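Peroxisomal membrane protein PEX15 (Saccharomyces cerevisiae, PDB 5VXV) docks the Pex1/Pex6 AAA-ATPase on the peroxisomal membrane, this chain being a largely helical piece of the docking factor's probably cytoplasmic part. Local coordinates at residues Ser2-Glu7 / Val27-Ile32; Lys18-Lys23 / Leu42-Ser47; Phe70-Pro75 / Leu120-Ile125; Ile152-Val157 / Pro168-Ala173. All blocks are in the same frame, centred on the assembly; numbering follows the deposited sequence.

Overall arrangement
All four contacts join pieces of a single, largely helical chain, and none has a hydrogen bond between its two segments. Interaction 1 lies at the surface near the N-terminal end, where helix 3-13 meets the loop after helix 17-27 through an edge-to-face ring pair. Interaction 2, buried and purely apolar, holds helix 17-27 to helix 39-51; it touches interaction 1 through Phe45 on Ile30 and Leu44 on Phe5. Interaction 3 is partly buried: one leucine of a loop packs on helix 112-136 beside acidic groups. Interaction 4, buried again, pairs helices 143-161 and 168-177, and it meets interaction 3 through Val157. Interactions 1 and 4 lie farthest apart, their centres about 37 Å from each other.

Interaction 1: Ser2-Glu7 / Val27-Ile32; sequences SEVFQE and VGFIDI
Phe5 turns the edge of its ring toward the face of Phe29, the two planes standing at 90° and the ring centroids 6.0 Å apart. This is an offset T-shaped pair. Phe5 takes part with more than its ring: its CB lies 4.1 Å from Phe29 CE2, and the same CE2 comes within 3.9 Å of Phe5 CA, so the Phe29 ring reaches right up to the helix backbone. Phe5 CG is anti to the backbone N (chi1 -175°), which sets the ring edge toward the face of Phe29. At the far end of Phe29, CZ meets the CG2 methyl of Val4 at 3.9 Å, while Ser2 OG sits at the ring edge. That hydroxyl is engaged within its own segment, accepting from Phe5 N at 3.1 Å in an ST motif at the start of helix 3-13. On the other segment, helix 17-27 ends in a Schellman motif with Gly28 at positive phi, and Phe29 follows directly after it. Val27 CG2 lies over one face of Phe29, 3.3 Å above the plane and displaced toward the rim. Ile41 of helix 39-51 touches both phenylalanines.

Interaction 2: Lys18-Lys23 / Leu42-Ser47; sequences KDCLEK and LDLFVS
Leu21 carries its CG anti to the carbonyl carbon (chi1 -73°), whereas Phe45 has CG anti to the backbone N (chi1 175°); with these two settings a methyl from one helix arrives beside the aromatic ring of the other. The methyl is Leu21 CD2. It lies 3.8 Å from Phe45 CD1 and 4.0 Å from Phe45 CE1, so it spans one bond of the ring instead of resting on a single atom. The two side chains cross at about a right angle, and the methyl approaches the ring obliquely. Here the backbones come nearest as well, with Leu21 CA and Phe45 CA 7.3 Å apart.

A second, lighter touch lies alongside. Cys20 directs its CB toward helix 39-51, and its SG meets the CD2 methyl of Leu44 at 4.2 Å. The sulfur therefore acts as one more apolar surface in a contact that has no hydrogen bond between the segments, and all four touching residues are buried. The two pairs come from adjacent positions on each helix, Cys20 and Leu21 against Leu44 and Phe45, and 128 Å² is buried between the two segments.

Neighbouring helices pack on both pairs. Helix 60-70 brings Leu62 against Leu21, and Ile66 and Ile69 against Phe45. Helix 3-13 covers the other pair, with Leu11 on Cys20 and both Phe5 and Phe12 on Leu44.

Interaction 3: Phe70-Pro75 / Leu120-Ile125; sequences FTLDTP and LELESI
Leu72 does nearly all the work on the loop side, pressing both its methyls against helix 112-136. CD1 goes deepest: it lies 3.7 Å from the backbone N of Leu122 and 3.9 Å from Leu122 CB, and it also comes within 3.9 Å of Glu121 CB. The methyl thus rests on the helix backbone between two successive side chains. One turn further along the helix, Ile125 CD1 is met by both methyls, Leu72 CD1 and Leu72 CD2 each lying 4.1 Å from it. The two side chains slide past each other in opposite directions. Leu72 CG is anti to the carbonyl carbon (chi1 -63°), and the extended second torsion (chi2 178°) sends CD1 out to the helix backbone.

The acidic side is looser. Glu121 stretches its chain out beyond CG, and OE1 only skirts Leu72 CB at 4.1 Å. Asp73, on the surface, brings OD2 to 4.9 Å from Glu121 OE1; two like charges at that spacing would probably disfavour a closer approach.

Cys101 of helix 91-108 also touches the Leu72 side chain, and Arg81 donates to Leu72 O. The whole is a helix-to-helix connection: helix 60-70 ends, a type I beta turn runs from Thr71 to Thr74, and Thr74 N-caps helix 75-86 through a bond from Cys77 N to its OG1.

Interaction 4: Ile152-Val157 / Pro168-Ala173; sequences IFIFQV and PNMYWA
Two successive helices of this largely helical domain, 143-161 and 168-177, pack together here, and the first of them widens into a pi-type turn at residues 152-157. Within that turn Ile152 O accepts from both Gln156 N and Val157 N. Ile154, lying in the same turn, directs its side chain at the second helix and splits its two branches between two neighbours there. The CG2 branch meets the selenium of Met170, modelled as selenomethionine, with Ile154 CG2 and Met170 SE 4.2 Å apart. The backbones draw closest at this pair, at 6.7 Å between the CA atoms of Ile154 and Met170.

The longer branch runs out extended (chi2 175°) to Tyr171, which it crosses obliquely. Tyr171 has CG anti to its backbone N (chi1 178°), a setting that presents the side of the ring to the isoleucine. Its hydroxyl is bound elsewhere, to Glu197 OE2 at the start of helix 196-217, and Ile200 of that helix touches the tyrosine too. All three touching residues are buried. The methyl Ile154 CD1 stands at the ring edge, near the ring plane, 4.0 Å from Tyr171 CD1 and 4.1 Å from Tyr171 CB.

Interaction 1: Ser2-Glu7 / Val27-Ile32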
loop_
_atom_site.group_PDB
_atom_site.type_symbol
_atom_site.label_atom_id
_atom_site.label_comp_id
_atom_site.label_asym_id
_atom_site.label_seq_id
_atom_site.Cartn_x
_atom_site.Cartn_y
_atom_site.Cartn_z
ATOM N N SER A 2 6.676 -3.879 -26.931
ATOM C CA SER A 2 7.634 -4.888 -27.368
ATOM C C SER A 2 7.082 -6.291 -27.152
ATOM O O SER A 2 6.201 -6.504 -26.316
ATOM C CB SER A 2 8.960 -4.732 -26.618
ATOM O OG SER A 2 8.794 -5.001 -25.236
ATOM N N GLU A 3 7.613 -7.249 -27.913
ATOM C CA GLU A 3 7.209 -8.640 -27.740
ATOM C C GLU A 3 7.480 -9.117 -26.318
ATOM O O GLU A 3 6.654 -9.819 -25.724
ATOM C CB GLU A 3 7.939 -9.525 -28.749
ATOM C CG GLU A 3 7.744 -11.012 -28.514
ATOM N N VAL A 4 8.630 -8.743 -25.753
ATOM C CA VAL A 4 8.973 -9.207 -24.413
ATOM C C VAL A 4 8.009 -8.637 -23.380
ATOM O O VAL A 4 7.569 -9.348 -22.470
ATOM C CB VAL A 4 10.438 -8.866 -24.077
ATOM C CG1 VAL A 4 11.370 -9.697 -24.927
ATOM C CG2 VAL A 4 10.727 -7.379 -24.257
ATOM N N PHE A 5 7.659 -7.354 -23.497
ATOM C CA PHE A 5 6.680 -6.790 -22.572
ATOM C C PHE A 5 5.338 -7.494 -22.714
ATOM O O PHE A 5 4.664 -7.774 -21.715
ATOM C CB PHE A 5 6.529 -5.286 -22.802
ATOM C CG PHE A 5 5.619 -4.604 -21.808
ATOM C CD1 PHE A 5 5.696 -4.903 -20.458
ATOM C CD2 PHE A 5 4.701 -3.654 -22.226
ATOM C CE1 PHE A 5 4.867 -4.278 -19.545
ATOM C CE2 PHE A 5 3.870 -3.024 -21.315
ATOM C CZ PHE A 5 3.954 -3.338 -19.974
ATOM N N GLN A 6 4.938 -7.810 -23.949
ATOM C CA GLN A 6 3.697 -8.548 -24.150
ATOM C C GLN A 6 3.752 -9.910 -23.467
ATOM O O GLN A 6 2.752 -10.369 -22.903
ATOM C CB GLN A 6 3.414 -8.709 -25.644
ATOM C CG GLN A 6 2.056 -9.321 -25.946
ATOM C CD GLN A 6 0.911 -8.434 -25.499
ATOM O OE1 GLN A 6 0.780 -7.300 -25.956
ATOM N NE2 GLN A 6 0.083 -8.943 -24.592
ATOM N N GLU A 7 4.912 -10.572 -23.507
ATOM C CA GLU A 7 5.047 -11.852 -22.815
ATOM C C GLU A 7 4.815 -11.693 -21.318
ATOM O O GLU A 7 4.178 -12.545 -20.687
ATOM C CB GLU A 7 6.428 -12.455 -23.079
ATOM C CG GLU A 7 6.643 -12.921 -24.508
ATOM C CD GLU A 7 7.988 -13.599 -24.699
ATOM O OE1 GLU A 7 8.583 -14.039 -23.691
ATOM O OE2 GLU A 7 8.450 -13.693 -25.856
ATOM N N VAL A 27 14.659 -9.659 -18.198
ATOM C CA VAL A 27 14.847 -8.729 -19.309
ATOM C C VAL A 27 15.306 -7.350 -18.860
ATOM O O VAL A 27 15.646 -6.514 -19.713
ATOM C CB VAL A 27 13.555 -8.596 -20.142
ATOM C CG1 VAL A 27 13.059 -9.970 -20.581
ATOM C CG2 VAL A 27 12.469 -7.855 -19.372
ATOM N N GLY A 28 15.326 -7.077 -17.558
ATOM C CA GLY A 28 15.831 -5.817 -17.052
ATOM C C GLY A 28 14.794 -4.740 -16.826
ATOM O O GLY A 28 15.162 -3.565 -16.720
ATOM N N PHE A 29 13.512 -5.096 -16.732
ATOM C CA PHE A 29 12.459 -4.097 -16.584
ATOM C C PHE A 29 12.354 -3.532 -15.171
ATOM O O PHE A 29 11.808 -2.437 -15.000
ATOM C CB PHE A 29 11.097 -4.691 -16.967
ATOM C CG PHE A 29 10.853 -4.812 -18.455
ATOM C CD1 PHE A 29 11.508 -4.003 -19.372
ATOM C CD2 PHE A 29 9.939 -5.740 -18.929
ATOM C CE1 PHE A 29 11.257 -4.127 -20.728
ATOM C CE2 PHE A 29 9.689 -5.867 -20.284
ATOM C CZ PHE A 29 10.349 -5.060 -21.183
ATOM N N ILE A 30 12.834 -4.245 -14.157
ATOM C CA ILE A 30 12.641 -3.816 -12.758
ATOM C C ILE A 30 13.758 -2.824 -12.468
ATOM O O ILE A 30 14.785 -3.133 -11.854
ATOM C CB ILE A 30 12.615 -4.997 -11.785
ATOM C CG1 ILE A 30 11.630 -6.063 -12.280
ATOM C CG2 ILE A 30 12.222 -4.515 -10.392
ATOM C CD1 ILE A 30 11.585 -7.316 -11.433
ATOM N N ASP A 31 13.547 -1.587 -12.912
ATOM C CA ASP A 31 14.595 -0.569 -12.930
ATOM C C ASP A 31 13.916 0.788 -12.989
ATOM O O ASP A 31 13.103 1.030 -13.885
ATOM C CB ASP A 31 15.521 -0.778 -14.134
ATOM C CG ASP A 31 16.703 0.171 -14.145
ATOM O OD1 ASP A 31 16.710 1.142 -13.360
ATOM O OD2 ASP A 31 17.628 -0.053 -14.956
ATOM N N ILE A 32 14.238 1.670 -12.037
ATOM C CA ILE A 32 13.580 2.974 -11.982
ATOM C C ILE A 32 13.743 3.723 -13.299
ATOM O O ILE A 32 12.843 4.466 -13.713
ATOM C CB ILE A 32 14.119 3.798 -10.791
ATOM C CG1 ILE A 32 13.452 5.179 -10.731
ATOM C CG2 ILE A 32 15.633 3.954 -10.872
ATOM C CD1 ILE A 32 11.958 5.143 -10.471
#

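Interaction 2: Lys18-Lys23 / Leu42-Ser47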
loop_
_atom_site.group_PDB
_atom_site.type_symbol
_atom_site.label_atom_id
_atom_site.label_comp_id
_atom_site.label_asym_id
_atom_site.label_seq_id
_atom_site.Cartn_x
_atom_site.Cartn_y
_atom_site.Cartn_z
ATOM N N LYS A 18 4.490 -15.089 -10.348
ATOM C CA LYS A 18 5.917 -15.302 -10.132
ATOM C C LYS A 18 6.666 -15.363 -11.458
ATOM O O LYS A 18 7.732 -14.755 -11.605
ATOM C CB LYS A 18 6.146 -16.579 -9.324
ATOM C CG LYS A 18 7.616 -16.929 -9.124
ATOM N N ASP A 19 6.119 -16.087 -12.438
ATOM C CA ASP A 19 6.757 -16.156 -13.750
ATOM C C ASP A 19 6.793 -14.787 -14.415
ATOM O O ASP A 19 7.784 -14.427 -15.061
ATOM C CB ASP A 19 6.025 -17.159 -14.640
ATOM C CG ASP A 19 6.227 -18.592 -14.192
ATOM O OD1 ASP A 19 7.182 -18.852 -13.430
ATOM O OD2 ASP A 19 5.432 -19.458 -14.607
ATOM N N CYS A 20 5.714 -14.013 -14.277
ATOM C CA CYS A 20 5.701 -12.652 -14.802
ATOM C C CYS A 20 6.857 -11.841 -14.231
ATOM O O CYS A 20 7.636 -11.234 -14.976
ATOM C CB CYS A 20 4.360 -11.987 -14.480
ATOM S SG CYS A 20 4.283 -10.216 -14.845
ATOM N N LEU A 21 6.994 -11.835 -12.903
ATOM C CA LEU A 21 8.039 -11.040 -12.267
ATOM C C LEU A 21 9.430 -11.554 -12.620
ATOM O O LEU A 21 10.351 -10.758 -12.839
ATOM C CB LEU A 21 7.832 -11.031 -10.752
ATOM C CG LEU A 21 6.655 -10.171 -10.285
ATOM C CD1 LEU A 21 6.279 -10.499 -8.850
ATOM C CD2 LEU A 21 6.982 -8.689 -10.427
ATOM N N GLU A 22 9.609 -12.876 -12.677
ATOM C CA GLU A 22 10.915 -13.416 -13.045
ATOM C C GLU A 22 11.298 -13.000 -14.460
ATOM O O GLU A 22 12.472 -12.722 -14.738
ATOM C CB GLU A 22 10.918 -14.941 -12.916
ATOM C CG GLU A 22 10.797 -15.466 -11.487
ATOM C CD GLU A 22 12.059 -15.252 -10.664
ATOM O OE1 GLU A 22 13.020 -14.645 -11.182
ATOM O OE2 GLU A 22 12.089 -15.696 -9.494
ATOM N N LYS A 23 10.324 -12.948 -15.372
ATOM C CA LYS A 23 10.615 -12.518 -16.736
ATOM C C LYS A 23 10.959 -11.032 -16.782
ATOM O O LYS A 23 11.881 -10.625 -17.498
ATOM C CB LYS A 23 9.429 -12.821 -17.653
ATOM C CG LYS A 23 9.682 -12.501 -19.126
ATOM C CD LYS A 23 10.851 -13.297 -19.683
ATOM N N LEU A 42 5.884 0.125 -15.141
ATOM C CA LEU A 42 5.752 0.349 -13.704
ATOM C C LEU A 42 4.392 -0.120 -13.202
ATOM O O LEU A 42 4.298 -0.764 -12.152
ATOM C CB LEU A 42 5.961 1.831 -13.391
ATOM C CG LEU A 42 5.696 2.295 -11.956
ATOM C CD1 LEU A 42 6.554 1.537 -10.962
ATOM C CD2 LEU A 42 5.947 3.795 -11.846
ATOM N N ASP A 43 3.327 0.187 -13.947
ATOM C CA ASP A 43 1.987 -0.208 -13.526
ATOM C C ASP A 43 1.872 -1.725 -13.407
ATOM O O ASP A 43 1.292 -2.235 -12.442
ATOM C CB ASP A 43 0.954 0.338 -14.513
ATOM C CG ASP A 43 -0.386 0.623 -13.864
ATOM O OD1 ASP A 43 -0.410 1.227 -12.769
ATOM O OD2 ASP A 43 -1.422 0.249 -14.453
ATOM N N LEU A 44 2.417 -2.463 -14.377
ATOM C CA LEU A 44 2.384 -3.922 -14.301
ATOM C C LEU A 44 3.172 -4.420 -13.098
ATOM O O LEU A 44 2.713 -5.295 -12.355
ATOM C CB LEU A 44 2.939 -4.534 -15.588
ATOM C CG LEU A 44 3.139 -6.056 -15.554
ATOM C CD1 LEU A 44 1.826 -6.777 -15.282
ATOM C CD2 LEU A 44 3.763 -6.553 -16.849
ATOM N N PHE A 45 4.372 -3.878 -12.897
ATOM C CA PHE A 45 5.213 -4.321 -11.793
ATOM C C PHE A 45 4.493 -4.176 -10.458
ATOM O O PHE A 45 4.470 -5.108 -9.646
ATOM C CB PHE A 45 6.519 -3.529 -11.791
ATOM C CG PHE A 45 7.403 -3.833 -10.622
ATOM C CD1 PHE A 45 8.074 -5.040 -10.544
ATOM C CD2 PHE A 45 7.561 -2.912 -9.598
ATOM C CE1 PHE A 45 8.888 -5.325 -9.472
ATOM C CE2 PHE A 45 8.377 -3.191 -8.523
ATOM C CZ PHE A 45 9.041 -4.398 -8.457
ATOM N N VAL A 46 3.889 -3.011 -10.213
ATOM C CA VAL A 46 3.199 -2.781 -8.945
ATOM C C VAL A 46 2.007 -3.720 -8.805
ATOM O O VAL A 46 1.761 -4.280 -7.730
ATOM C CB VAL A 46 2.776 -1.304 -8.833
ATOM C CG1 VAL A 46 1.944 -1.068 -7.576
ATOM C CG2 VAL A 46 4.001 -0.406 -8.820
ATOM N N SER A 47 1.247 -3.912 -9.886
ATOM C CA SER A 47 0.080 -4.784 -9.815
ATOM C C SER A 47 0.484 -6.228 -9.543
ATOM O O SER A 47 -0.178 -6.926 -8.764
ATOM C CB SER A 47 -0.727 -4.690 -11.109
ATOM O OG SER A 47 -1.390 -3.441 -11.196
#

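Interaction 3: Phe70-Pro75 / Leu120-Ile125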
loop_
_atom_site.group_PDB
_atom_site.type_symbol
_atom_site.label_atom_id
_atom_site.label_comp_id
_atom_site.label_asym_id
_atom_site.label_seq_id
_atom_site.Cartn_x
_atom_site.Cartn_y
_atom_site.Cartn_z
ATOM N N PHE A 70 10.871 -1.054 -3.030
ATOM C CA PHE A 70 9.922 -0.917 -1.928
ATOM C C PHE A 70 10.584 -0.795 -0.559
ATOM O O PHE A 70 9.878 -0.805 0.457
ATOM C CB PHE A 70 8.943 -2.096 -1.922
ATOM C CG PHE A 70 8.116 -2.200 -3.173
ATOM C CD1 PHE A 70 7.291 -1.155 -3.564
ATOM C CD2 PHE A 70 8.154 -3.340 -3.950
ATOM C CE1 PHE A 70 6.530 -1.245 -4.709
ATOM C CE2 PHE A 70 7.396 -3.437 -5.100
ATOM C CZ PHE A 70 6.580 -2.386 -5.479
ATOM N N THR A 71 11.909 -0.682 -0.498
ATOM C CA THR A 71 12.607 -0.380 0.746
ATOM C C THR A 71 12.711 1.136 0.867
ATOM O O THR A 71 13.279 1.795 -0.010
ATOM C CB THR A 71 13.986 -1.040 0.776
ATOM O OG1 THR A 71 13.836 -2.462 0.706
ATOM C CG2 THR A 71 14.736 -0.691 2.058
ATOM N N LEU A 72 12.174 1.678 1.963
ATOM C CA LEU A 72 11.765 3.081 1.987
ATOM C C LEU A 72 12.921 4.045 1.755
ATOM O O LEU A 72 12.715 5.115 1.170
ATOM C CB LEU A 72 11.075 3.397 3.316
ATOM C CG LEU A 72 9.772 2.642 3.585
ATOM C CD1 LEU A 72 9.222 2.999 4.958
ATOM C CD2 LEU A 72 8.738 2.935 2.502
ATOM N N ASP A 73 14.130 3.708 2.197
ATOM C CA ASP A 73 15.232 4.659 2.173
ATOM C C ASP A 73 16.200 4.447 1.014
ATOM O O ASP A 73 17.256 5.087 0.989
ATOM C CB ASP A 73 15.994 4.618 3.499
ATOM C CG ASP A 73 16.455 3.223 3.867
ATOM O OD1 ASP A 73 16.357 2.314 3.018
ATOM O OD2 ASP A 73 16.926 3.040 5.011
ATOM N N THR A 74 15.873 3.579 0.046
ATOM C CA THR A 74 16.753 3.482 -1.112
ATOM C C THR A 74 16.488 4.639 -2.075
ATOM O O THR A 74 15.378 5.177 -2.121
ATOM C CB THR A 74 16.561 2.163 -1.859
ATOM O OG1 THR A 74 15.288 2.159 -2.518
ATOM C CG2 THR A 74 16.656 0.972 -0.916
ATOM N N PRO A 75 17.496 5.044 -2.853
ATOM C CA PRO A 75 17.239 6.066 -3.880
ATOM C C PRO A 75 16.142 5.664 -4.847
ATOM O O PRO A 75 15.338 6.510 -5.256
ATOM C CB PRO A 75 18.600 6.204 -4.580
ATOM C CG PRO A 75 19.595 5.748 -3.571
ATOM C CD PRO A 75 18.918 4.667 -2.790
ATOM N N LEU A 120 7.679 2.997 11.642
ATOM C CA LEU A 120 7.545 4.406 12.001
ATOM C C LEU A 120 7.813 5.307 10.801
ATOM O O LEU A 120 7.121 6.314 10.607
ATOM C CB LEU A 120 8.491 4.751 13.153
ATOM C CG LEU A 120 7.884 4.679 14.558
ATOM C CD1 LEU A 120 7.236 3.328 14.812
ATOM C CD2 LEU A 120 8.943 4.971 15.621
ATOM N N GLU A 121 8.817 4.967 9.987
ATOM C CA GLU A 121 9.070 5.732 8.769
ATOM C C GLU A 121 7.868 5.687 7.837
ATOM O O GLU A 121 7.481 6.709 7.258
ATOM C CB GLU A 121 10.309 5.195 8.052
ATOM C CG GLU A 121 11.622 5.476 8.759
ATOM C CD GLU A 121 12.822 5.017 7.949
ATOM O OE1 GLU A 121 12.698 4.907 6.708
ATOM O OE2 GLU A 121 13.885 4.766 8.552
ATOM N N LEU A 122 7.268 4.507 7.673
ATOM C CA LEU A 122 6.103 4.384 6.805
ATOM C C LEU A 122 4.928 5.185 7.345
ATOM O O LEU A 122 4.185 5.806 6.577
ATOM C CB LEU A 122 5.720 2.913 6.654
ATOM C CG LEU A 122 4.489 2.627 5.793
ATOM C CD1 LEU A 122 4.713 3.077 4.354
ATOM C CD2 LEU A 122 4.142 1.153 5.851
ATOM N N GLU A 123 4.729 5.170 8.666
ATOM C CA GLU A 123 3.647 5.947 9.259
ATOM C C GLU A 123 3.755 7.415 8.865
ATOM O O GLU A 123 2.765 8.037 8.459
ATOM C CB GLU A 123 3.664 5.796 10.779
ATOM C CG GLU A 123 3.187 4.440 11.275
ATOM C CD GLU A 123 3.369 4.271 12.771
ATOM O OE1 GLU A 123 4.077 5.094 13.390
ATOM O OE2 GLU A 123 2.803 3.308 13.328
ATOM N N SER A 124 4.957 7.983 8.969
ATOM C CA SER A 124 5.153 9.384 8.605
ATOM C C SER A 124 4.902 9.607 7.120
ATOM O O SER A 124 4.234 10.574 6.736
ATOM C CB SER A 124 6.567 9.830 8.979
ATOM O OG SER A 124 6.749 9.807 10.383
ATOM N N ILE A 125 5.435 8.726 6.271
ATOM C CA ILE A 125 5.231 8.859 4.831
ATOM C C ILE A 125 3.743 8.851 4.506
ATOM O O ILE A 125 3.251 9.683 3.732
ATOM C CB ILE A 125 5.983 7.743 4.083
ATOM C CG1 ILE A 125 7.489 8.018 4.114
ATOM C CG2 ILE A 125 5.495 7.618 2.638
ATOM C CD1 ILE A 125 8.346 6.846 3.682
#

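Interaction 4: Ile152-Val157 / Pro168-Ala173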
loop_
_atom_site.group_PDB
_atom_site.type_symbol
_atom_site.label_atom_id
_atom_site.label_comp_id
_atom_site.label_asym_id
_atom_site.label_seq_id
_atom_site.Cartn_x
_atom_site.Cartn_y
_atom_site.Cartn_z
ATOM N N ILE A 152 -5.756 0.848 5.151
ATOM C CA ILE A 152 -4.393 0.317 5.132
ATOM C C ILE A 152 -3.616 0.841 6.332
ATOM O O ILE A 152 -2.968 0.082 7.060
ATOM C CB ILE A 152 -3.682 0.675 3.813
ATOM C CG1 ILE A 152 -4.320 -0.055 2.633
ATOM C CG2 ILE A 152 -2.193 0.319 3.894
ATOM C CD1 ILE A 152 -3.864 0.462 1.279
ATOM N N PHE A 153 -3.666 2.156 6.546
ATOM C CA PHE A 153 -2.936 2.758 7.656
ATOM C C PHE A 153 -3.330 2.114 8.980
ATOM O O PHE A 153 -2.467 1.733 9.778
ATOM C CB PHE A 153 -3.196 4.266 7.682
ATOM C CG PHE A 153 -2.407 5.003 8.729
ATOM C CD1 PHE A 153 -2.908 5.157 10.009
ATOM C CD2 PHE A 153 -1.169 5.547 8.428
ATOM C CE1 PHE A 153 -2.188 5.835 10.974
ATOM C CE2 PHE A 153 -0.445 6.227 9.390
ATOM C CZ PHE A 153 -0.955 6.369 10.664
ATOM N N ILE A 154 -4.632 1.970 9.225
ATOM C CA ILE A 154 -5.091 1.463 10.516
ATOM C C ILE A 154 -4.854 -0.041 10.623
ATOM O O ILE A 154 -4.239 -0.518 11.584
ATOM C CB ILE A 154 -6.572 1.821 10.734
ATOM C CG1 ILE A 154 -6.724 3.341 10.843
ATOM C CG2 ILE A 154 -7.111 1.137 11.990
ATOM C CD1 ILE A 154 -8.156 3.831 10.948
ATOM N N PHE A 155 -5.340 -0.812 9.648
ATOM C CA PHE A 155 -5.368 -2.262 9.816
ATOM C C PHE A 155 -4.031 -2.913 9.473
ATOM O O PHE A 155 -3.644 -3.900 10.105
ATOM C CB PHE A 155 -6.485 -2.870 8.964
ATOM C CG PHE A 155 -7.865 -2.450 9.386
ATOM C CD1 PHE A 155 -8.264 -2.564 10.707
ATOM C CD2 PHE A 155 -8.760 -1.934 8.465
ATOM C CE1 PHE A 155 -9.530 -2.172 11.102
ATOM C CE2 PHE A 155 -10.024 -1.541 8.852
ATOM C CZ PHE A 155 -10.411 -1.658 10.172
ATOM N N GLN A 156 -3.316 -2.398 8.475
ATOM C CA GLN A 156 -2.054 -3.019 8.095
ATOM C C GLN A 156 -0.858 -2.447 8.844
ATOM O O GLN A 156 0.089 -3.188 9.133
ATOM C CB GLN A 156 -1.830 -2.886 6.586
ATOM C CG GLN A 156 -2.916 -3.548 5.750
ATOM C CD GLN A 156 -2.408 -4.047 4.409
ATOM O OE1 GLN A 156 -1.225 -4.354 4.251
ATOM N NE2 GLN A 156 -3.306 -4.137 3.435
ATOM N N VAL A 157 -0.875 -1.159 9.182
ATOM C CA VAL A 157 0.277 -0.535 9.823
ATOM C C VAL A 157 0.084 -0.502 11.336
ATOM O O VAL A 157 0.866 -1.106 12.079
ATOM C CB VAL A 157 0.527 0.875 9.256
ATOM C CG1 VAL A 157 1.786 1.479 9.864
ATOM C CG2 VAL A 157 0.652 0.819 7.740
ATOM N N PRO A 168 -10.952 1.720 18.079
ATOM C CA PRO A 168 -11.352 3.012 17.498
ATOM C C PRO A 168 -10.384 4.131 17.836
ATOM O O PRO A 168 -10.312 5.117 17.095
ATOM C CB PRO A 168 -12.738 3.271 18.108
ATOM C CG PRO A 168 -13.189 1.970 18.669
ATOM C CD PRO A 168 -11.963 1.192 19.010
ATOM N N ASN A 169 -9.634 4.007 18.935
ATOM C CA ASN A 169 -8.696 5.054 19.325
ATOM C C ASN A 169 -7.599 5.260 18.292
ATOM O O ASN A 169 -6.968 6.324 18.276
ATOM C CB ASN A 169 -8.084 4.720 20.685
ATOM C CG ASN A 169 -9.122 4.659 21.789
HETATM N N MSE A 170 -7.354 4.278 17.433
HETATM C CA MSE A 170 -6.375 4.437 16.369
HETATM C C MSE A 170 -6.860 5.454 15.344
HETATM O O MSE A 170 -6.075 6.244 14.814
HETATM C CB MSE A 170 -6.105 3.102 15.690
HETATM C CG MSE A 170 -5.479 2.079 16.603
HETATM SE SE MSE A 170 -5.414 0.346 15.751
HETATM C CE MSE A 170 -4.011 -0.469 16.834
ATOM N N TYR A 171 -8.162 5.425 15.061
ATOM C CA TYR A 171 -8.733 6.403 14.144
ATOM C C TYR A 171 -8.716 7.795 14.763
ATOM O O TYR A 171 -8.273 8.760 14.132
ATOM C CB TYR A 171 -10.158 6.009 13.756
ATOM C CG TYR A 171 -10.812 7.026 12.852
ATOM C CD1 TYR A 171 -10.492 7.085 11.503
ATOM C CD2 TYR A 171 -11.739 7.931 13.344
ATOM C CE1 TYR A 171 -11.078 8.018 10.672
ATOM C CE2 TYR A 171 -12.331 8.868 12.521
ATOM C CZ TYR A 171 -11.998 8.905 11.186
ATOM O OH TYR A 171 -12.585 9.834 10.361
ATOM N N TRP A 172 -9.185 7.916 16.005
ATOM C CA TRP A 172 -9.212 9.225 16.646
ATOM C C TRP A 172 -7.807 9.777 16.841
ATOM O O TRP A 172 -7.598 10.991 16.730
ATOM C CB TRP A 172 -9.955 9.138 17.980
ATOM C CG TRP A 172 -11.357 8.623 17.835
ATOM C CD1 TRP A 172 -11.902 7.535 18.456
ATOM C CD2 TRP A 172 -12.388 9.168 17.002
ATOM N NE1 TRP A 172 -13.211 7.374 18.066
ATOM C CE2 TRP A 172 -13.533 8.364 17.173
ATOM C CE3 TRP A 172 -12.456 10.260 16.130
ATOM C CZ2 TRP A 172 -14.730 8.617 16.503
ATOM C CZ3 TRP A 172 -13.647 10.512 15.470
ATOM C CH2 TRP A 172 -14.767 9.693 15.659
ATOM N N ALA A 173 -6.827 8.908 17.109
ATOM C CA ALA A 173 -5.449 9.372 17.245
ATOM C C ALA A 173 -4.934 9.950 15.934
ATOM O O ALA A 173 -4.301 11.013 15.921
ATOM C CB ALA A 173 -4.550 8.228 17.712
#